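Local atomic coordinates of nucleoside-triphosphatase THEP1 (Aquifex aeolicus, PDB entry 1YE8), a protein that hydrolyses ATP, GTP, CTP, TTP and UTP to the corresponding diphosphates and phosphate, without acting as a kinase. Residues V167-E170 against D171-L175; T14-V17 against K18-E22; M111-S115 against K116-D120. One frame throughout, in Å; residues are numbered along the deposited sequence.

How the interactions relate
From the N terminus, interaction 2 comes first, on helix 13-24, which follows strand 2-6 and the P-loop and begins at the bound phosphate and magnesium. Interaction 3 comes next, where the loop after strand 102-105 turns into helix 116-126. Interaction 1 is last, on helix 168-175 beyond strand 156-159. Each contact lies within an unbroken piece of chain, closing only helical turns or a helix start, and the three follow in series without nesting or crossing. Interactions 1 and 2 touch through Leu169 on Ile20 and Ile168 on Leu16, joining the last helix to the P-loop helix. Interaction 3 lies on the opposite side of the chain's centre, about 29 Å from interaction 1 between centres.

Interaction 1 (V167-E170 against D171-L175); sequences VILE and DILSL
Ile168 and Ile172, and Leu169 and Leu173, are the apolar i to i+4 pairs of the C-terminal alpha-helix 168-175, which flanks the edge strand 156-159 of the parallel sheet in this RecA-like fold. The backbone supplies the regular bonds. Ile172 N donates to Ile168 O at 3.2 Å and nearly straight (169°), and the bonds of Leu173 N to Leu169 O and Ser174 N to Glu170 O, both 2.9 Å, carry the ladder onward.

The apolar contacts follow the same spacing. Ile168 CG1 meets Ile172 CD1 at 4.1 Å, and the two branched side chains lie against Ile158 of the edge strand. With CG anti to the backbone nitrogen (chi1 -180°), Leu169 leans CG and CD1 across Leu173 CD1, each at 3.8 Å, and both leucines reach the P-loop helix. Branched aliphatic residues suit this inner side because they fill the seam with helix 13-24 by apolar contact, both leucines also lying on Arg23.

Polar contacts are of two kinds. At the margin of the seam, Glu170 bends at chi2 so that its carboxylate makes salt bridges to Arg23 and Arg178. Exposed Asp171 turns its carboxylate back over the first turn, where OD2 lies 3.9 Å from Ile168 CD1.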
loop_
_atom_site.group_PDB
_atom_site.type_symbol
_atom_site.label_atom_id
_atom_site.label_comp_id
_atom_site.label_asym_id
_atom_site.label_seq_id
_atom_site.Cartn_x
_atom_site.Cartn_y
_atom_site.Cartn_z
ATOM N N VAL A 167 -7.686 6.702 -17.143
ATOM C CA VAL A 167 -7.254 8.091 -17.343
ATOM C C VAL A 167 -6.496 8.662 -16.133
ATOM O O VAL A 167 -5.695 9.595 -16.266
ATOM C CB VAL A 167 -8.446 9.019 -17.782
ATOM C CG1 VAL A 167 -9.642 8.857 -16.865
ATOM C CG2 VAL A 167 -8.036 10.488 -17.854
ATOM N N ILE A 168 -6.714 8.083 -14.958
ATOM C CA ILE A 168 -6.205 8.677 -13.717
ATOM C C ILE A 168 -4.669 8.666 -13.545
ATOM O O ILE A 168 -4.120 9.513 -12.840
ATOM C CB ILE A 168 -6.922 8.044 -12.492
ATOM C CG1 ILE A 168 -6.742 8.918 -11.246
ATOM C CG2 ILE A 168 -6.452 6.608 -12.266
ATOM C CD1 ILE A 168 -7.679 10.123 -11.168
ATOM N N LEU A 169 -3.990 7.725 -14.196
ATOM C CA LEU A 169 -2.537 7.604 -14.051
ATOM C C LEU A 169 -1.752 8.905 -14.278
ATOM O O LEU A 169 -0.897 9.249 -13.474
ATOM C CB LEU A 169 -1.984 6.458 -14.912
ATOM C CG LEU A 169 -0.476 6.192 -14.874
ATOM C CD1 LEU A 169 -0.034 5.809 -13.451
ATOM C CD2 LEU A 169 -0.118 5.090 -15.845
ATOM N N GLU A 170 -2.049 9.630 -15.361
ATOM C CA GLU A 170 -1.306 10.851 -15.684
ATOM C C GLU A 170 -1.517 12.002 -14.684
ATOM O O GLU A 170 -0.584 12.781 -14.405
ATOM C CB GLU A 170 -1.592 11.311 -17.123
ATOM C CG GLU A 170 -1.051 10.384 -18.213
ATOM C CD GLU A 170 0.441 10.064 -18.108
ATOM O OE1 GLU A 170 1.228 10.857 -17.534
ATOM O OE2 GLU A 170 0.829 9.007 -18.636
ATOM N N ASP A 171 -2.734 12.108 -14.151
ATOM C CA ASP A 171 -3.031 13.070 -13.094
ATOM C C ASP A 171 -2.090 12.825 -11.905
ATOM O O ASP A 171 -1.446 13.756 -11.392
ATOM C CB ASP A 171 -4.504 12.966 -12.663
ATOM C CG ASP A 171 -5.475 13.197 -13.817
ATOM O OD1 ASP A 171 -5.098 13.871 -14.800
ATOM O OD2 ASP A 171 -6.637 12.732 -13.834
ATOM N N ILE A 172 -2.007 11.554 -11.500
ATOM C CA ILE A 172 -1.149 11.129 -10.392
ATOM C C ILE A 172 0.323 11.418 -10.696
ATOM O O ILE A 172 1.019 12.038 -9.884
ATOM C CB ILE A 172 -1.380 9.618 -10.077
ATOM C CG1 ILE A 172 -2.794 9.406 -9.515
ATOM C CG2 ILE A 172 -0.313 9.087 -9.095
ATOM C CD1 ILE A 172 -3.192 7.931 -9.367
ATOM N N LEU A 173 0.783 10.989 -11.873
ATOM C CA LEU A 173 2.198 11.151 -12.231
ATOM C C LEU A 173 2.646 12.610 -12.365
ATOM O O LEU A 173 3.772 12.936 -12.002
ATOM C CB LEU A 173 2.563 10.326 -13.469
ATOM C CG LEU A 173 2.497 8.804 -13.270
ATOM C CD1 LEU A 173 2.779 8.118 -14.588
ATOM C CD2 LEU A 173 3.469 8.299 -12.200
ATOM N N SER A 174 1.750 13.479 -12.831
ATOM C CA SER A 174 2.031 14.917 -12.854
ATOM C C SER A 174 2.221 15.501 -11.449
ATOM O O SER A 174 3.145 16.291 -11.213
ATOM C CB SER A 174 0.929 15.679 -13.588
ATOM O OG SER A 174 1.194 17.074 -13.562
ATOM N N LEU A 175 1.347 15.107 -10.520
ATOM C CA LEU A 175 1.420 15.577 -9.135
ATOM C C LEU A 175 2.717 15.144 -8.465
ATOM O O LEU A 175 3.322 15.912 -7.718
ATOM C CB LEU A 175 0.203 15.104 -8.327
ATOM C CG LEU A 175 -1.070 15.915 -8.594
ATOM C CD1 LEU A 175 -2.314 15.140 -8.193
ATOM C CD2 LEU A 175 -0.991 17.265 -7.879
#

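Interaction 2 (T14-V17 against K18-E22); sequences TTLV and KKIVE. With MG (magnesium ion), chain B; PO4 (phosphate ion), chain E.
Thr14 sets OG1 beside its own backbone nitrogen (chi1 -61°), which puts the hydroxyl oxygen on the side of the backbone N-H, so that both face the bound phosphate and magnesium, while CG2 swings down the helix toward Lys18. This is the start of the P-loop (Walker A) helix 13-24, and Thr14 belongs to the inferred ATP site. Its OG1 binds magnesium at 2.1 Å, and the phosphate oxygen O1 binds the same metal, with three waters among its other ligands. Thr14 N donates to that O1 at 3.0 Å and almost straight (173°), so one oxygen is held by both metal and helix start. Lys13, Gly12 and Gly10 add further backbone N-H groups to the phosphate, consistent with a cradle for a nucleotide phosphate. A threonine suits this place because its small side chain brings an oxygen to the metal; Asp106 is hydrogen-bonded to the same OG1.

Behind the site, four backbone bonds, from Lys18 N to Thr14 O through Val21 N to Val17 O, hold the turns. Lys18 lays its methylenes past Thr14, with CD 4.1 Å from Thr14 CG2, then bends at chi3 to pair its ammonium with Glu34. Lys19 runs extended over the more exposed Thr15. On the side turned to the fold, Leu16 and Ile20 meet helix 168-175, Ile20 also reaching Val134 of the sheet, and Val17 and Val21 lie on Ile104 of strand 102-105; their aliphatic chains suit a helix packed against its sheet. Within the leucine–isoleucine pair, Leu16 CG rests 4.0 Å from Ile20 CD1.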
loop_
_atom_site.group_PDB
_atom_site.type_symbol
_atom_site.label_atom_id
_atom_site.label_comp_id
_atom_site.label_asym_id
_atom_site.label_seq_id
_atom_site.Cartn_x
_atom_site.Cartn_y
_atom_site.Cartn_z
ATOM N N THR A 14 -4.434 -2.207 -6.928
ATOM C CA THR A 14 -3.102 -2.819 -7.098
ATOM C C THR A 14 -2.576 -2.644 -8.521
ATOM O O THR A 14 -1.419 -2.298 -8.721
ATOM C CB THR A 14 -3.158 -4.301 -6.736
ATOM O OG1 THR A 14 -3.552 -4.435 -5.363
ATOM C CG2 THR A 14 -1.764 -4.953 -6.818
ATOM N N THR A 15 -3.445 -2.869 -9.500
ATOM C CA THR A 15 -3.085 -2.716 -10.896
ATOM C C THR A 15 -2.579 -1.312 -11.174
ATOM O O THR A 15 -1.561 -1.133 -11.841
ATOM C CB THR A 15 -4.299 -3.026 -11.778
ATOM O OG1 THR A 15 -4.512 -4.437 -11.766
ATOM C CG2 THR A 15 -4.035 -2.687 -13.263
ATOM N N LEU A 16 -3.289 -0.312 -10.666
ATOM C CA LEU A 16 -2.851 1.061 -10.824
ATOM C C LEU A 16 -1.507 1.302 -10.115
ATOM O O LEU A 16 -0.603 1.922 -10.683
ATOM C CB LEU A 16 -3.916 2.022 -10.300
ATOM C CG LEU A 16 -3.569 3.503 -10.268
ATOM C CD1 LEU A 16 -3.190 4.045 -11.661
ATOM C CD2 LEU A 16 -4.733 4.281 -9.705
ATOM N N VAL A 17 -1.380 0.827 -8.869
ATOM C CA VAL A 17 -0.112 0.960 -8.157
ATOM C C VAL A 17 1.056 0.350 -8.962
ATOM O O VAL A 17 2.111 0.965 -9.052
ATOM C CB VAL A 17 -0.202 0.392 -6.722
ATOM C CG1 VAL A 17 1.194 0.286 -6.086
ATOM C CG2 VAL A 17 -1.091 1.278 -5.865
ATOM N N LYS A 18 0.850 -0.823 -9.566
ATOM C CA LYS A 18 1.896 -1.455 -10.373
ATOM C C LYS A 18 2.286 -0.586 -11.580
ATOM O O LYS A 18 3.465 -0.469 -11.913
ATOM C CB LYS A 18 1.478 -2.862 -10.780
ATOM C CG LYS A 18 1.514 -3.833 -9.607
ATOM C CD LYS A 18 0.903 -5.175 -9.942
ATOM C CE LYS A 18 1.719 -5.944 -10.963
ATOM N NZ LYS A 18 1.096 -7.268 -11.217
ATOM N N LYS A 19 1.299 0.045 -12.204
ATOM C CA LYS A 19 1.573 0.956 -13.319
ATOM C C LYS A 19 2.400 2.144 -12.834
ATOM O O LYS A 19 3.315 2.597 -13.524
ATOM C CB LYS A 19 0.277 1.486 -13.935
ATOM C CG LYS A 19 -0.529 0.507 -14.759
ATOM C CD LYS A 19 -1.877 1.155 -15.134
ATOM C CE LYS A 19 -2.731 0.263 -15.990
ATOM N NZ LYS A 19 -4.001 0.973 -16.313
ATOM N N ILE A 20 2.069 2.662 -11.649
ATOM C CA ILE A 20 2.809 3.773 -11.063
ATOM C C ILE A 20 4.259 3.366 -10.783
ATOM O O ILE A 20 5.193 4.120 -11.110
ATOM C CB ILE A 20 2.097 4.308 -9.777
ATOM C CG1 ILE A 20 0.762 4.977 -10.126
ATOM C CG2 ILE A 20 2.974 5.282 -9.030
ATOM C CD1 ILE A 20 -0.173 5.161 -8.913
ATOM N N VAL A 21 4.444 2.180 -10.197
ATOM C CA VAL A 21 5.782 1.651 -9.908
ATOM C C VAL A 21 6.613 1.539 -11.190
ATOM O O VAL A 21 7.784 1.960 -11.216
ATOM C CB VAL A 21 5.695 0.301 -9.172
ATOM C CG1 VAL A 21 7.048 -0.421 -9.136
ATOM C CG2 VAL A 21 5.148 0.507 -7.752
ATOM N N GLU A 22 6.011 0.995 -12.249
ATOM C CA GLU A 22 6.768 0.824 -13.490
ATOM C C GLU A 22 7.184 2.189 -14.046
ATOM O O GLU A 22 8.327 2.378 -14.483
ATOM C CB GLU A 22 5.971 0.032 -14.520
ATOM C CG GLU A 22 6.756 -0.216 -15.801
ATOM C CD GLU A 22 6.046 -1.120 -16.788
ATOM O OE1 GLU A 22 5.153 -0.639 -17.526
ATOM O OE2 GLU A 22 6.404 -2.318 -16.834
HETATM MG MG MG B . -5.416 -4.734 -4.419
HETATM P P PO4 E . -8.084 -4.042 -6.416
HETATM O O1 PO4 E . -6.667 -3.866 -5.898
HETATM O O2 PO4 E . -8.169 -4.498 -7.841
HETATM O O3 PO4 E . -8.758 -2.700 -6.306
HETATM O O4 PO4 E . -8.822 -5.030 -5.544
HETATM O O HOH W 1 -4.348 -6.046 -3.275
HETATM O O HOH W 2 -5.234 -3.268 -3.256
HETATM O O HOH W 3 -5.717 -6.281 -6.214
#

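Interaction 3 (M111-S115 against K116-D120); sequences MELFS and KKFRD
Ser115 is the N-cap of helix 116-126: its OG accepts from Phe118 N at 2.9 Å, three residues ahead. The side chain points OG anti to its own nitrogen (chi1 161°), bringing the oxygen up to the first turn. A serine suits the position because its short hydroxyl can reach an amide that has no preceding helical carbonyl; Glu81 of helix 77-97 is also hydrogen-bonded to that OG.

The inner side is tightly packed. Phe118 swings its ring back under the preceding turn, with CE2 3.5 Å from Glu112 CB and 4.1 Å from Leu113 CD2, and meets Phe80 edge-to-face. Leu113 CD2 also rests on the aliphatic part of Arg119, CG at 3.8 Å, and the leucine continues onto helix 144-150. Between the two sides, a bend at chi3 (-57°) folds the Arg119 chain back and brings NH1 to donate to Leu113 O at 2.8 Å; that oxygen lies almost in the guanidinium plane, and Lys116 CA covers one face of the group.

The outer side is looser. A water bridges Phe114 O and Lys116 N, and exposed Lys116 reaches along the helix to Asp120, NZ to OD2 2.8 Å, in a salt bridge to the syn lone pair of Asp120 OD2. The chemistry implies a loop-to-helix junction fixed by hydroxyl and guanidinium bonds to backbone atoms, with a water serving one early amide and the Lys116–Asp120 salt bridge on the exposed side.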
loop_
_atom_site.group_PDB
_atom_site.type_symbol
_atom_site.label_atom_id
_atom_site.label_comp_id
_atom_site.label_asym_id
_atom_site.label_seq_id
_atom_site.Cartn_x
_atom_site.Cartn_y
_atom_site.Cartn_z
HETATM N N MSE A 111 -6.065 -6.748 6.620
HETATM C CA MSE A 111 -5.119 -7.853 6.773
HETATM C C MSE A 111 -3.748 -7.368 7.203
HETATM O O MSE A 111 -3.138 -7.941 8.113
HETATM C CB MSE A 111 -5.023 -8.660 5.495
HETATM C CG MSE A 111 -6.344 -9.264 5.117
HETATM SE SE MSE A 111 -6.249 -10.250 3.481
HETATM C CE MSE A 111 -5.196 -9.047 2.405
ATOM N N GLU A 112 -3.300 -6.262 6.630
ATOM C CA GLU A 112 -1.984 -5.721 6.947
ATOM C C GLU A 112 -1.949 -5.089 8.342
ATOM O O GLU A 112 -0.928 -5.139 9.038
ATOM C CB GLU A 112 -1.581 -4.691 5.883
ATOM C CG GLU A 112 -1.436 -5.311 4.502
ATOM C CD GLU A 112 -2.713 -5.363 3.671
ATOM O OE1 GLU A 112 -3.826 -5.004 4.124
ATOM O OE2 GLU A 112 -2.597 -5.756 2.485
ATOM N N LEU A 113 -3.072 -4.502 8.745
ATOM C CA LEU A 113 -3.146 -3.716 9.976
ATOM C C LEU A 113 -3.143 -4.574 11.244
ATOM O O LEU A 113 -3.066 -4.032 12.335
ATOM C CB LEU A 113 -4.335 -2.737 9.933
ATOM C CG LEU A 113 -4.099 -1.573 8.952
ATOM C CD1 LEU A 113 -5.397 -0.830 8.696
ATOM C CD2 LEU A 113 -3.049 -0.597 9.442
ATOM N N PHE A 114 -3.181 -5.905 11.107
ATOM C CA PHE A 114 -2.945 -6.771 12.262
ATOM C C PHE A 114 -1.519 -6.630 12.789
ATOM O O PHE A 114 -1.251 -6.993 13.932
ATOM C CB PHE A 114 -3.205 -8.233 11.909
ATOM C CG PHE A 114 -4.650 -8.610 11.852
ATOM C CD1 PHE A 114 -5.446 -8.588 12.997
ATOM C CD2 PHE A 114 -5.211 -9.040 10.663
ATOM C CE1 PHE A 114 -6.798 -8.975 12.929
ATOM C CE2 PHE A 114 -6.553 -9.423 10.599
ATOM C CZ PHE A 114 -7.338 -9.384 11.726
ATOM N N SER A 115 -0.610 -6.084 11.987
ATOM C CA SER A 115 0.780 -5.900 12.420
ATOM C C SER A 115 0.975 -4.560 13.114
ATOM O O SER A 115 0.809 -3.505 12.487
ATOM C CB SER A 115 1.713 -6.005 11.207
ATOM O OG SER A 115 2.971 -5.412 11.471
ATOM N N LYS A 116 1.336 -4.600 14.395
ATOM C CA LYS A 116 1.614 -3.392 15.164
ATOM C C LYS A 116 2.799 -2.656 14.557
ATOM O O LYS A 116 2.789 -1.436 14.420
ATOM C CB LYS A 116 1.881 -3.729 16.641
ATOM C CG LYS A 116 2.350 -2.527 17.461
ATOM C CD LYS A 116 2.102 -2.704 18.964
ATOM C CE LYS A 116 2.906 -1.707 19.793
ATOM N NZ LYS A 116 2.721 -0.284 19.349
ATOM N N LYS A 117 3.833 -3.401 14.182
ATOM C CA LYS A 117 4.991 -2.783 13.571
ATOM C C LYS A 117 4.586 -2.005 12.312
ATOM O O LYS A 117 5.058 -0.891 12.083
ATOM C CB LYS A 117 6.050 -3.830 13.210
ATOM C CG LYS A 117 6.762 -4.447 14.406
ATOM C CD LYS A 117 7.746 -5.491 13.923
ATOM C CE LYS A 117 8.336 -6.312 15.053
ATOM N NZ LYS A 117 9.339 -7.279 14.516
ATOM N N PHE A 118 3.700 -2.592 11.506
ATOM C CA PHE A 118 3.217 -1.927 10.303
ATOM C C PHE A 118 2.399 -0.680 10.657
ATOM O O PHE A 118 2.597 0.373 10.054
ATOM C CB PHE A 118 2.387 -2.901 9.475
ATOM C CG PHE A 118 1.836 -2.323 8.188
ATOM C CD1 PHE A 118 2.670 -1.988 7.114
ATOM C CD2 PHE A 118 0.463 -2.147 8.053
ATOM C CE1 PHE A 118 2.142 -1.482 5.905
ATOM C CE2 PHE A 118 -0.072 -1.637 6.857
ATOM C CZ PHE A 118 0.765 -1.302 5.789
ATOM N N ARG A 119 1.477 -0.802 11.603
ATOM C CA ARG A 119 0.694 0.375 12.010
ATOM C C ARG A 119 1.587 1.546 12.430
ATOM O O ARG A 119 1.386 2.691 11.997
ATOM C CB ARG A 119 -0.255 0.042 13.161
ATOM C CG ARG A 119 -1.334 -0.966 12.832
ATOM C CD ARG A 119 -2.440 -1.060 13.868
ATOM N NE ARG A 119 -1.986 -1.385 15.220
ATOM C CZ ARG A 119 -1.845 -2.607 15.712
ATOM N NH1 ARG A 119 -2.071 -3.667 14.954
ATOM N NH2 ARG A 119 -1.472 -2.782 16.979
ATOM N N ASP A 120 2.583 1.262 13.263
ATOM C CA ASP A 120 3.437 2.316 13.800
ATOM C C ASP A 120 4.273 2.951 12.689
ATOM O O ASP A 120 4.437 4.169 12.638
ATOM C CB ASP A 120 4.334 1.779 14.920
ATOM C CG ASP A 120 3.550 1.322 16.147
ATOM O OD1 ASP A 120 2.376 1.726 16.319
ATOM O OD2 ASP A 120 4.030 0.528 16.975
HETATM O O HOH W 4 1.296 -7.128 15.892
#